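Local coordinates for beta-lactamase (Klebsiella pneumoniae, PDB 6KBY), which probably hydrolyses the beta-lactam ring of antibiotics to a substituted beta-amino acid as a class C serine enzyme, and binds adenosine monophosphate, at residues T265-S270 against Q275-E280. Sequence-based numbering, arbitrary orientation.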
# COMPACT_ATOMS: atom_id res chain seq x y z
N THR A 265 11.49 1.97 -8.17
CA THR A 265 12.04 2.83 -9.21
C THR A 265 11.22 4.12 -9.27
O THR A 265 9.99 4.08 -9.22
CB THR A 265 11.94 2.10 -10.56
OG1 THR A 265 12.63 0.85 -10.46
CG2 THR A 265 12.57 2.92 -11.66
N GLY A 266 11.91 5.26 -9.33
CA GLY A 266 11.25 6.55 -9.36
C GLY A 266 10.95 7.01 -10.77
O GLY A 266 11.86 7.15 -11.60
N TYR A 267 9.67 7.26 -11.06
CA TYR A 267 9.22 7.54 -12.41
C TYR A 267 8.72 8.96 -12.63
O TYR A 267 8.83 9.47 -13.75
CB TYR A 267 8.12 6.56 -12.82
CG TYR A 267 8.58 5.13 -12.93
CD1 TYR A 267 9.46 4.74 -13.93
CD2 TYR A 267 8.14 4.16 -12.03
CE1 TYR A 267 9.88 3.44 -14.04
CE2 TYR A 267 8.55 2.84 -12.14
CZ TYR A 267 9.42 2.49 -13.15
OH TYR A 267 9.85 1.19 -13.30
N PHE A 268 8.15 9.59 -11.62
CA PHE A 268 7.66 10.95 -11.74
C PHE A 268 7.93 11.69 -10.45
O PHE A 268 7.91 11.11 -9.36
CB PHE A 268 6.14 11.02 -12.00
CG PHE A 268 5.72 10.54 -13.36
CD1 PHE A 268 5.46 9.20 -13.57
CD2 PHE A 268 5.58 11.42 -14.42
CE1 PHE A 268 5.09 8.75 -14.82
CE2 PHE A 268 5.19 10.97 -15.67
CZ PHE A 268 4.95 9.64 -15.87
N LYS A 269 8.16 12.99 -10.57
CA LYS A 269 8.13 13.89 -9.43
C LYS A 269 6.80 14.63 -9.43
O LYS A 269 6.32 15.04 -10.49
CB LYS A 269 9.26 14.92 -9.51
CG LYS A 269 10.62 14.35 -9.16
CD LYS A 269 11.63 15.47 -9.01
CE LYS A 269 11.86 15.77 -7.55
NZ LYS A 269 13.31 15.86 -7.23
N SER A 270 6.21 14.79 -8.26
CA SER A 270 4.99 15.56 -8.14
C SER A 270 4.96 16.14 -6.74
O SER A 270 5.03 15.39 -5.76
CB SER A 270 3.76 14.67 -8.38
OG SER A 270 2.59 15.45 -8.54
N GLN A 275 7.10 9.56 -7.24
CA GLN A 275 6.13 8.50 -7.46
C GLN A 275 6.86 7.31 -8.09
O GLN A 275 7.39 7.42 -9.20
CB GLN A 275 5.01 8.98 -8.37
CG GLN A 275 3.99 7.90 -8.69
CD GLN A 275 3.20 7.48 -7.48
OE1 GLN A 275 2.48 8.28 -6.87
NE2 GLN A 275 3.34 6.21 -7.09
N ASP A 276 6.90 6.20 -7.35
CA ASP A 276 7.44 4.94 -7.83
C ASP A 276 6.28 4.12 -8.42
O ASP A 276 5.25 4.68 -8.79
CB ASP A 276 8.13 4.18 -6.69
CG ASP A 276 9.20 4.99 -5.95
OD1 ASP A 276 9.69 6.04 -6.41
OD2 ASP A 276 9.54 4.51 -4.83
N LEU A 277 6.43 2.80 -8.52
CA LEU A 277 5.32 1.96 -8.97
C LEU A 277 4.46 1.72 -7.74
O LEU A 277 4.74 0.85 -6.90
CB LEU A 277 5.82 0.66 -9.60
CG LEU A 277 4.86 0.09 -10.65
CD1 LEU A 277 4.82 0.97 -11.90
CD2 LEU A 277 5.23 -1.34 -11.02
N MET A 278 3.43 2.57 -7.60
CA MET A 278 2.53 2.65 -6.45
C MET A 278 3.18 3.15 -5.15
O MET A 278 2.62 4.03 -4.50
CB MET A 278 1.71 1.38 -6.24
CG MET A 278 0.72 1.15 -7.37
SD MET A 278 -0.56 2.41 -7.38
CE MET A 278 -0.99 2.45 -9.13
N TRP A 279 4.35 2.63 -4.76
CA TRP A 279 5.07 3.22 -3.63
C TRP A 279 5.37 4.68 -3.92
O TRP A 279 5.51 5.10 -5.08
CB TRP A 279 6.38 2.48 -3.37
CG TRP A 279 6.23 1.10 -2.85
CD1 TRP A 279 6.47 -0.05 -3.53
CD2 TRP A 279 5.83 0.72 -1.53
NE1 TRP A 279 6.24 -1.13 -2.71
CE2 TRP A 279 5.85 -0.68 -1.48
CE3 TRP A 279 5.46 1.44 -0.38
CZ2 TRP A 279 5.51 -1.39 -0.33
CZ3 TRP A 279 5.12 0.73 0.77
CH2 TRP A 279 5.14 -0.67 0.78
N GLU A 280 5.48 5.47 -2.85
CA GLU A 280 5.83 6.87 -2.91
C GLU A 280 7.03 7.09 -2.00
O GLU A 280 7.13 6.46 -0.94
CB GLU A 280 4.65 7.72 -2.42
CG GLU A 280 3.38 7.48 -3.22
CD GLU A 280 2.12 7.93 -2.52
OE1 GLU A 280 2.22 8.58 -1.45
OE2 GLU A 280 1.01 7.63 -3.03
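In a classic beta bulge, two residues of strand 266-270, Tyr267 and Phe268, are set against the single residue Gln275. The evidence is the shared acceptor: Gln275 O takes Tyr267 N at 2.9 Å, the N-H pointing almost straight at it (166°), and also the weak bond from Phe268 N at 3.3 Å. Gln275 N completes the antiparallel hydrogen-bonded pair by donating to Phe268 O at 2.7 Å. The CB atoms of Phe268 and Gln275 stay in touch on the same face of the sheet, and only the ends of the two side chains turn away from the opposite strand.

Gln275 turns back on its own loop. Its CG is anti to the backbone N (chi1 178°) and the chain bends at chi2 (67°), which carries NE2 over to Asp276 O at 3.0 Å. That oxygen lies in the amide plane of Gln275, whereas NE2 sits well above the carbonyl plane of Asp276. A weak bond from NE2 to Met278 O and one from Arg154 NE to Gln275 OE1 further restrain the amide. Its side chain lies about 6 Å from that of the AMP-binding Tyr156 and about 11 Å from AMP: near the pocket, not in it.

Beyond the bulge, the Tyr267 ring presents its edge to Leu277 N and to the Asp276 carbonyl carbon. The two side chains meet at a slant, Leu277 CD1 coming to the rim of the ring 4.2 Å from Tyr267 CE2. Leu277 also packs on Ala78, so the turn after the bulge rests against helix 72-86, which follows Ser71, the residue that binds AMP covalently. At the Thr265 end, Asp276 CA reaches Thr265 O at 3.0 Å in a CA-H...O contact, while Asp276 OD1 rests 3.4 Å from Gly266 CA.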